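Local coordinates for protein spermidine synthase (Corynebacterium glutamicum ATCC 13032, PDB 3GJY) that probably makes the polyamine spermidine by moving an aminopropyl group from decarboxylated S-adenosylmethionine onto putrescine, at residues R72-G77 and L195-C200; I93-G98 and R105-V110. One frame throughout, in Å; residues are numbered along the deposited sequence.

Contact 1. Residues R72-G77 and L195-C200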
ATOM      1  N   ARG A  72       5.472   7.756   0.710  1.00 13.40           N
ATOM      2  CA  ARG A  72       6.645   7.952   1.559  1.00 13.36           C
ATOM      3  C   ARG A  72       6.481   7.201   2.886  1.00 13.45           C
ATOM      4  O   ARG A  72       7.475   6.648   3.420  1.00 13.66           O
ATOM      5  CB  ARG A  72       6.842   9.441   1.843  1.00 14.48           C
ATOM      6  CG  ARG A  72       7.111  10.232   0.580  1.00 18.03           C
ATOM      7  CD  ARG A  72       7.168  11.726   0.888  1.00 22.04           C
ATOM      8  NE  ARG A  72       8.344  12.099   1.656  1.00 26.35           N
ATOM      9  CZ  ARG A  72       9.493  12.497   1.109  1.00 30.54           C
ATOM     10  NH1 ARG A  72       9.651  12.561  -0.215  1.00 32.08           N
ATOM     11  NH2 ARG A  72      10.500  12.821   1.894  1.00 30.29           N
ATOM     12  N   TRP A  73       5.261   7.213   3.431  1.00 12.60           N
ATOM     13  CA  TRP A  73       5.015   6.547   4.723  1.00 13.21           C
ATOM     14  C   TRP A  73       5.133   5.035   4.608  1.00 13.14           C
ATOM     15  O   TRP A  73       5.741   4.382   5.468  1.00 13.69           O
ATOM     16  CB  TRP A  73       3.658   6.951   5.303  1.00 13.75           C
ATOM     17  CG  TRP A  73       3.511   8.443   5.450  1.00 13.46           C
ATOM     18  CD1 TRP A  73       4.504   9.387   5.453  1.00 14.29           C
ATOM     19  CD2 TRP A  73       2.294   9.136   5.632  1.00 14.28           C
ATOM     20  NE1 TRP A  73       3.971  10.649   5.582  1.00 15.09           N
ATOM     21  CE2 TRP A  73       2.610  10.524   5.717  1.00 13.41           C
ATOM     22  CE3 TRP A  73       0.956   8.733   5.747  1.00 15.58           C
ATOM     23  CZ2 TRP A  73       1.624  11.508   5.880  1.00 16.91           C
ATOM     24  CZ3 TRP A  73      -0.036   9.739   5.931  1.00 18.75           C
ATOM     25  CH2 TRP A  73       0.318  11.092   5.996  1.00 16.83           C
ATOM     26  N   ILE A  74       4.557   4.474   3.535  1.00 12.20           N
ATOM     27  CA  ILE A  74       4.737   3.030   3.265  1.00 12.23           C
ATOM     28  C   ILE A  74       6.247   2.719   3.113  1.00 11.95           C
ATOM     29  O   ILE A  74       6.746   1.738   3.685  1.00 12.17           O
ATOM     30  CB  ILE A  74       3.960   2.575   2.025  1.00 12.21           C
ATOM     31  CG1 ILE A  74       2.458   2.665   2.326  1.00 14.33           C
ATOM     32  CG2 ILE A  74       4.354   1.155   1.634  1.00 12.97           C
ATOM     33  CD1 ILE A  74       1.591   2.504   1.071  1.00 15.75           C
ATOM     34  N   ALA A  75       6.963   3.532   2.337  1.00 12.16           N
ATOM     35  CA  ALA A  75       8.402   3.294   2.161  1.00 12.27           C
ATOM     36  C   ALA A  75       9.107   3.257   3.509  1.00 13.11           C
ATOM     37  O   ALA A  75       9.905   2.363   3.767  1.00 12.49           O
ATOM     38  CB  ALA A  75       9.023   4.389   1.295  1.00 13.24           C
ATOM     39  N   THR A  76       8.821   4.237   4.375  1.00 13.25           N
ATOM     40  CA  THR A  76       9.509   4.317   5.657  1.00 13.65           C
ATOM     41  C   THR A  76       9.162   3.111   6.554  1.00 13.11           C
ATOM     42  O   THR A  76      10.064   2.466   7.133  1.00 13.25           O
ATOM     43  CB  THR A  76       9.128   5.628   6.365  1.00 12.47           C
ATOM     44  OG1 THR A  76       9.651   6.719   5.605  1.00 15.79           O
ATOM     45  CG2 THR A  76       9.684   5.650   7.808  1.00 15.68           C
ATOM     46  N   GLY A  77       7.876   2.810   6.674  1.00 13.07           N
ATOM     47  CA  GLY A  77       7.479   1.727   7.580  1.00 12.99           C
ATOM     48  C   GLY A  77       7.958   0.376   7.071  1.00 12.99           C
ATOM     49  O   GLY A  77       8.453  -0.435   7.849  1.00 14.40           O
ATOM     50  N   LEU A 195       5.260  -9.251   6.501  1.00 10.96           N
ATOM     51  CA  LEU A 195       4.604  -7.974   6.728  1.00 10.27           C
ATOM     52  C   LEU A 195       3.426  -7.753   5.810  1.00 10.03           C
ATOM     53  O   LEU A 195       3.556  -7.898   4.607  1.00 11.22           O
ATOM     54  CB  LEU A 195       5.604  -6.833   6.562  1.00 11.37           C
ATOM     55  CG  LEU A 195       5.092  -5.394   6.640  1.00 11.63           C
ATOM     56  CD1 LEU A 195       4.655  -5.127   8.070  1.00 13.10           C
ATOM     57  CD2 LEU A 195       6.231  -4.416   6.217  1.00 14.65           C
ATOM     58  N   TYR A 196       2.299  -7.346   6.396  1.00 10.82           N
ATOM     59  CA  TYR A 196       1.168  -6.784   5.669  1.00 10.68           C
ATOM     60  C   TYR A 196       1.128  -5.272   5.923  1.00 11.28           C
ATOM     61  O   TYR A 196       1.140  -4.831   7.067  1.00 12.51           O
ATOM     62  CB  TYR A 196      -0.138  -7.475   6.137  1.00 11.02           C
ATOM     63  CG  TYR A 196      -1.391  -6.820   5.595  1.00 10.91           C
ATOM     64  CD1 TYR A 196      -1.990  -7.269   4.419  1.00 11.34           C
ATOM     65  CD2 TYR A 196      -1.959  -5.742   6.264  1.00 12.27           C
ATOM     66  CE1 TYR A 196      -3.138  -6.679   3.926  1.00 11.17           C
ATOM     67  CE2 TYR A 196      -3.121  -5.118   5.779  1.00 12.48           C
ATOM     68  CZ  TYR A 196      -3.711  -5.605   4.594  1.00 10.97           C
ATOM     69  OH  TYR A 196      -4.843  -5.029   4.074  1.00 12.09           O
ATOM     70  N   VAL A 197       1.015  -4.494   4.850  1.00 11.43           N
ATOM     71  CA  VAL A 197       0.962  -3.015   4.922  0.50 12.27           C
ATOM     72  C   VAL A 197      -0.171  -2.552   4.024  1.00 12.63           C
ATOM     73  O   VAL A 197      -0.202  -2.946   2.854  1.00 13.86           O
ATOM     74  CB  VAL A 197       2.234  -2.348   4.329  0.50 12.73           C
ATOM     75  CG1 VAL A 197       2.113  -0.825   4.366  0.50 13.81           C
ATOM     76  CG2 VAL A 197       3.473  -2.797   5.034  0.50 12.92           C
ATOM     77  N   ALA A 198      -1.052  -1.701   4.520  1.00 11.34           N
ATOM     78  CA  ALA A 198      -2.152  -1.191   3.710  1.00 11.55           C
ATOM     79  C   ALA A 198      -2.285   0.309   3.772  1.00 11.95           C
ATOM     80  O   ALA A 198      -2.217   0.919   4.846  1.00 12.72           O
ATOM     81  CB  ALA A 198      -3.498  -1.837   4.127  1.00 13.86           C
ATOM     82  N   ASN A 199      -2.555   0.895   2.614  1.00 11.81           N
ATOM     83  CA  ASN A 199      -3.025   2.272   2.562  1.00 13.14           C
ATOM     84  C   ASN A 199      -4.526   2.300   2.821  1.00 14.22           C
ATOM     85  O   ASN A 199      -5.289   1.587   2.171  1.00 15.56           O
ATOM     86  CB  ASN A 199      -2.717   2.863   1.195  1.00 12.69           C
ATOM     87  CG  ASN A 199      -3.133   4.300   1.067  1.00 14.00           C
ATOM     88  OD1 ASN A 199      -3.187   5.039   2.059  1.00 16.14           O
ATOM     89  ND2 ASN A 199      -3.398   4.719  -0.169  1.00 14.08           N
ATOM     90  N   CYS A 200      -4.944   3.068   3.817  1.00 15.74           N
ATOM     91  CA  CYS A 200      -6.375   3.186   4.157  1.00 16.49           C
ATOM     92  C   CYS A 200      -6.738   4.658   4.118  1.00 17.77           C
ATOM     93  O   CYS A 200      -6.178   5.460   4.850  1.00 18.67           O
ATOM     94  CB  CYS A 200      -6.655   2.563   5.533  1.00 16.04           C
ATOM     95  SG  CYS A 200      -8.287   2.854   6.205  1.00 18.95           S
TER
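Ile74 and Val197 carry the contact between the helical residues 72-77 and the strand residues 195-200. Val197 CG1 rests against both branches of Ile74, 4.1 Å from Ile74 CG2 and equally far from Ile74 CG1. The two side chains cross obliquely, with only carbon meeting carbon. Further along the strand, the far end of the isoleucine reaches the stem of an asparagine, Ile74 CD1 lying 4.3 Å from Asn199 CB. That reach follows from an extended chain, chi2 168°, which carries CD1 past Val197. On the strand side, in the conformer described here, CG1 of Val197 stands anti to its backbone N (chi1 177°), and this brings the methyl forward to the helix; the valine was modelled in a second position too, so the methyl contact is described for one of the two.

The amide of Asn199 has its own work beyond the methylene. Its OD1 accepts a hydrogen bond from Asn239 ND2 and its ND2 donates to Asp166 OD1, so this buried polar end is satisfied at both atoms and its rotation is fixed, while CB remains for the apolar contact.

Strand 194-202 runs parallel to strand 160-165 on one side and antiparallel to strand 238-245 on the other, inside the mixed sheet expected of an AdoMet-dependent methyltransferase-like fold. Ile74 also touches Ile164 and Ile241, one from each flanking strand, and Val197 touches Ile241 too. Helix 69-85 therefore lies over three adjacent strands here, with Met103 of helix 102-110 packed beside Ile74 and Ala75.

Contact 2. Residues I93-G98 and R105-V110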
ATOM      1  N   ILE A  93       7.751  -9.104  -2.826  1.00  9.95           N
ATOM      2  CA  ILE A  93       6.728  -8.147  -2.414  1.00 10.53           C
ATOM      3  C   ILE A  93       5.535  -8.225  -3.377  1.00  9.54           C
ATOM      4  O   ILE A  93       5.736  -8.053  -4.595  1.00 10.27           O
ATOM      5  CB  ILE A  93       7.254  -6.694  -2.371  1.00 10.47           C
ATOM      6  CG1 ILE A  93       8.548  -6.583  -1.547  1.00 11.54           C
ATOM      7  CG2 ILE A  93       6.116  -5.747  -1.854  1.00 12.72           C
ATOM      8  CD1 ILE A  93       9.122  -5.181  -1.527  1.00 15.21           C
ATOM      9  N   THR A  94       4.331  -8.465  -2.837  1.00 11.03           N
ATOM     10  CA  THR A  94       3.097  -8.437  -3.633  1.00 10.78           C
ATOM     11  C   THR A  94       2.385  -7.140  -3.395  1.00 10.67           C
ATOM     12  O   THR A  94       2.147  -6.767  -2.222  1.00 11.54           O
ATOM     13  CB  THR A  94       2.161  -9.610  -3.225  1.00 11.33           C
ATOM     14  OG1 THR A  94       2.817 -10.806  -3.598  1.00 12.54           O
ATOM     15  CG2 THR A  94       0.773  -9.542  -3.909  1.00 12.83           C
ATOM     16  N   HIS A  95       2.050  -6.461  -4.496  1.00 10.28           N
ATOM     17  CA  HIS A  95       1.338  -5.196  -4.469  1.00  9.42           C
ATOM     18  C   HIS A  95      -0.070  -5.438  -4.955  1.00 10.18           C
ATOM     19  O   HIS A  95      -0.274  -5.754  -6.146  1.00 11.51           O
ATOM     20  CB  HIS A  95       2.043  -4.172  -5.384  1.00  9.72           C
ATOM     21  CG  HIS A  95       3.447  -3.904  -4.999  1.00 10.06           C
ATOM     22  ND1 HIS A  95       3.835  -2.745  -4.355  1.00 12.06           N
ATOM     23  CD2 HIS A  95       4.577  -4.629  -5.210  1.00 10.38           C
ATOM     24  CE1 HIS A  95       5.145  -2.783  -4.170  1.00 12.91           C
ATOM     25  NE2 HIS A  95       5.620  -3.921  -4.664  1.00 11.17           N
ATOM     26  N   LEU A  96      -1.014  -5.378  -4.022  1.00 10.26           N
ATOM     27  CA  LEU A  96      -2.436  -5.534  -4.401  1.00 10.43           C
ATOM     28  C   LEU A  96      -2.960  -4.142  -4.749  1.00 11.64           C
ATOM     29  O   LEU A  96      -3.259  -3.313  -3.865  1.00 12.96           O
ATOM     30  CB  LEU A  96      -3.240  -6.189  -3.264  1.00 11.66           C
ATOM     31  CG  LEU A  96      -2.787  -7.595  -2.875  1.00 11.78           C
ATOM     32  CD1 LEU A  96      -3.545  -8.071  -1.652  1.00 14.87           C
ATOM     33  CD2 LEU A  96      -2.847  -8.620  -4.032  1.00 13.82           C
ATOM     34  N   GLY A  97      -2.983  -3.842  -6.039  1.00 12.12           N
ATOM     35  CA  GLY A  97      -3.139  -2.439  -6.501  1.00 14.02           C
ATOM     36  C   GLY A  97      -1.855  -1.640  -6.436  1.00 15.93           C
ATOM     37  O   GLY A  97      -0.914  -1.985  -5.724  1.00 17.91           O
ATOM     38  N   GLY A  98      -1.835  -0.507  -7.094  1.00 17.47           N
ATOM     39  CA  GLY A  98      -0.711   0.402  -6.883  1.00 18.51           C
ATOM     40  C   GLY A  98      -0.518   1.272  -8.089  1.00 20.54           C
ATOM     41  O   GLY A  98       0.005   0.780  -9.098  1.00 21.45           O
ATOM     42  N   ARG A 105       8.186  -0.002  -8.299  1.00 10.25           N
ATOM     43  CA  ARG A 105       9.386   0.608  -8.895  1.00 11.43           C
ATOM     44  C   ARG A 105      10.352   1.120  -7.807  1.00 10.83           C
ATOM     45  O   ARG A 105      11.584   0.983  -7.906  1.00 11.84           O
ATOM     46  CB  ARG A 105       8.906   1.737  -9.812  1.00 11.83           C
ATOM     47  CG  ARG A 105       9.990   2.648 -10.420  1.00 11.32           C
ATOM     48  CD  ARG A 105       9.284   3.648 -11.325  1.00 11.41           C
ATOM     49  NE  ARG A 105      10.152   4.682 -11.895  1.00 12.17           N
ATOM     50  CZ  ARG A 105      10.221   5.937 -11.465  1.00 11.98           C
ATOM     51  NH1 ARG A 105       9.555   6.338 -10.380  1.00 12.68           N
ATOM     52  NH2 ARG A 105      10.956   6.790 -12.155  1.00 12.77           N
ATOM     53  N   TYR A 106       9.775   1.716  -6.760  1.00 10.74           N
ATOM     54  CA  TYR A 106      10.567   2.212  -5.641  1.00 10.80           C
ATOM     55  C   TYR A 106      11.303   1.069  -4.933  1.00 11.66           C
ATOM     56  O   TYR A 106      12.532   1.105  -4.749  1.00 11.75           O
ATOM     57  CB  TYR A 106       9.616   2.932  -4.665  1.00 12.03           C
ATOM     58  CG  TYR A 106      10.308   3.400  -3.420  1.00 11.23           C
ATOM     59  CD1 TYR A 106      10.933   4.653  -3.371  1.00 12.69           C
ATOM     60  CD2 TYR A 106      10.359   2.600  -2.291  1.00 11.48           C
ATOM     61  CE1 TYR A 106      11.588   5.084  -2.223  1.00 14.04           C
ATOM     62  CE2 TYR A 106      11.039   3.001  -1.137  1.00 13.56           C
ATOM     63  CZ  TYR A 106      11.660   4.249  -1.116  1.00 14.07           C
ATOM     64  OH  TYR A 106      12.314   4.652   0.023  1.00 16.63           O
ATOM     65  N   PHE A 107      10.537   0.037  -4.529  1.00 11.14           N
ATOM     66  CA  PHE A 107      11.161  -1.072  -3.813  1.00 11.09           C
ATOM     67  C   PHE A 107      12.133  -1.836  -4.681  1.00 11.89           C
ATOM     68  O   PHE A 107      13.124  -2.375  -4.185  1.00 11.64           O
ATOM     69  CB  PHE A 107      10.127  -2.022  -3.190  1.00 11.94           C
ATOM     70  CG  PHE A 107       9.459  -1.443  -1.979  1.00 10.95           C
ATOM     71  CD1 PHE A 107      10.171  -1.240  -0.825  1.00 12.63           C
ATOM     72  CD2 PHE A 107       8.153  -1.000  -2.043  1.00 14.06           C
ATOM     73  CE1 PHE A 107       9.556  -0.671   0.301  1.00 13.71           C
ATOM     74  CE2 PHE A 107       7.539  -0.401  -0.933  1.00 14.24           C
ATOM     75  CZ  PHE A 107       8.254  -0.243   0.244  1.00 12.40           C
ATOM     76  N   ALA A 108      11.842  -1.914  -5.976  1.00 11.40           N
ATOM     77  CA  ALA A 108      12.773  -2.603  -6.892  1.00 11.71           C
ATOM     78  C   ALA A 108      14.143  -1.893  -6.928  1.00 11.63           C
ATOM     79  O   ALA A 108      15.193  -2.546  -7.083  1.00 12.43           O
ATOM     80  CB  ALA A 108      12.200  -2.715  -8.275  1.00 11.65           C
ATOM     81  N   ASP A 109      14.138  -0.568  -6.762  1.00 11.98           N
ATOM     82  CA  ASP A 109      15.417   0.143  -6.763  1.00 12.41           C
ATOM     83  C   ASP A 109      16.140   0.082  -5.407  1.00 13.33           C
ATOM     84  O   ASP A 109      17.365  -0.109  -5.340  1.00 14.31           O
ATOM     85  CB  ASP A 109      15.218   1.606  -7.165  1.00 12.81           C
ATOM     86  CG  ASP A 109      16.537   2.283  -7.485  1.00 14.09           C
ATOM     87  OD1 ASP A 109      17.169   1.883  -8.487  1.00 16.40           O
ATOM     88  OD2 ASP A 109      16.937   3.196  -6.734  1.00 17.24           O
ATOM     89  N   VAL A 110      15.366   0.230  -4.332  1.00 12.51           N
ATOM     90  CA  VAL A 110      15.931   0.150  -2.979  1.00 13.47           C
ATOM     91  C   VAL A 110      16.517  -1.245  -2.702  1.00 13.35           C
ATOM     92  O   VAL A 110      17.598  -1.365  -2.096  1.00 15.27           O
ATOM     93  CB  VAL A 110      14.878   0.490  -1.930  1.00 13.10           C
ATOM     94  CG1 VAL A 110      15.395   0.250  -0.492  1.00 14.70           C
ATOM     95  CG2 VAL A 110      14.477   1.957  -2.095  1.00 14.42           C
TER
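Ile93 pushes its terminal methyl against the root of the Phe107 side chain, with CD1 3.7 Å from Phe107 CB and 3.8 Å from Phe107 CG. The two side chains cross at about a right angle, and the methyl approaches the ring obliquely. Phe107 leaves its helix with CG anti to the carbonyl carbon (chi1 -74°), a setting that brings the ring down to the strand. Two residues along the strand, the imidazole of His95 meets the same ring on another atom: His95 CE1 is 4.1 Å from Phe107 CD2, which lies at the imidazole edge, near its plane. The polar side of that imidazole is engaged elsewhere, NE2 being hydrogen-bonded to Asn116 OD1 of the next strand, and this ties down the turn of the ring.

Strand 92-96, helix 102-110 and strand 115-120 form a beta-alpha-beta unit, and among residues 105-110 Phe107 is the one that meets the first strand. Gly97 and Gly98 follow the strand directly, the glycine-rich turn which in Rossmann-like methyltransferases commonly lies by the AdoMet site. Within the helix, Tyr106 CD2 stands 4.0 Å above the centre of the Phe107 ring. Phe107 further touches Ile164 of strand 160-165 and, through Ala78 and Arg79, helix 69-85.

Both contacts are buried and join a helix to the same mixed sheet, contact 1 at strand 194-202 and contact 2 at strand 92-96, with strand 160-165 between them; their centres are about 11 Å apart. Contact 1 lies nearer the centre of the chain and is purely aliphatic where its side chains meet, whereas contact 2 adds an aromatic ring and an imidazole. Contact 1 joins elements far apart in sequence; contact 2 closes a local unit. The two helices meet directly: Ala75 CB lies 3.4 Å from Tyr106 CE2, and Ala75 CA lies 4.0 Å from Phe107 CZ. Ile164, on the strand between, borders both contacts, reaching Ile93 and His95 as well.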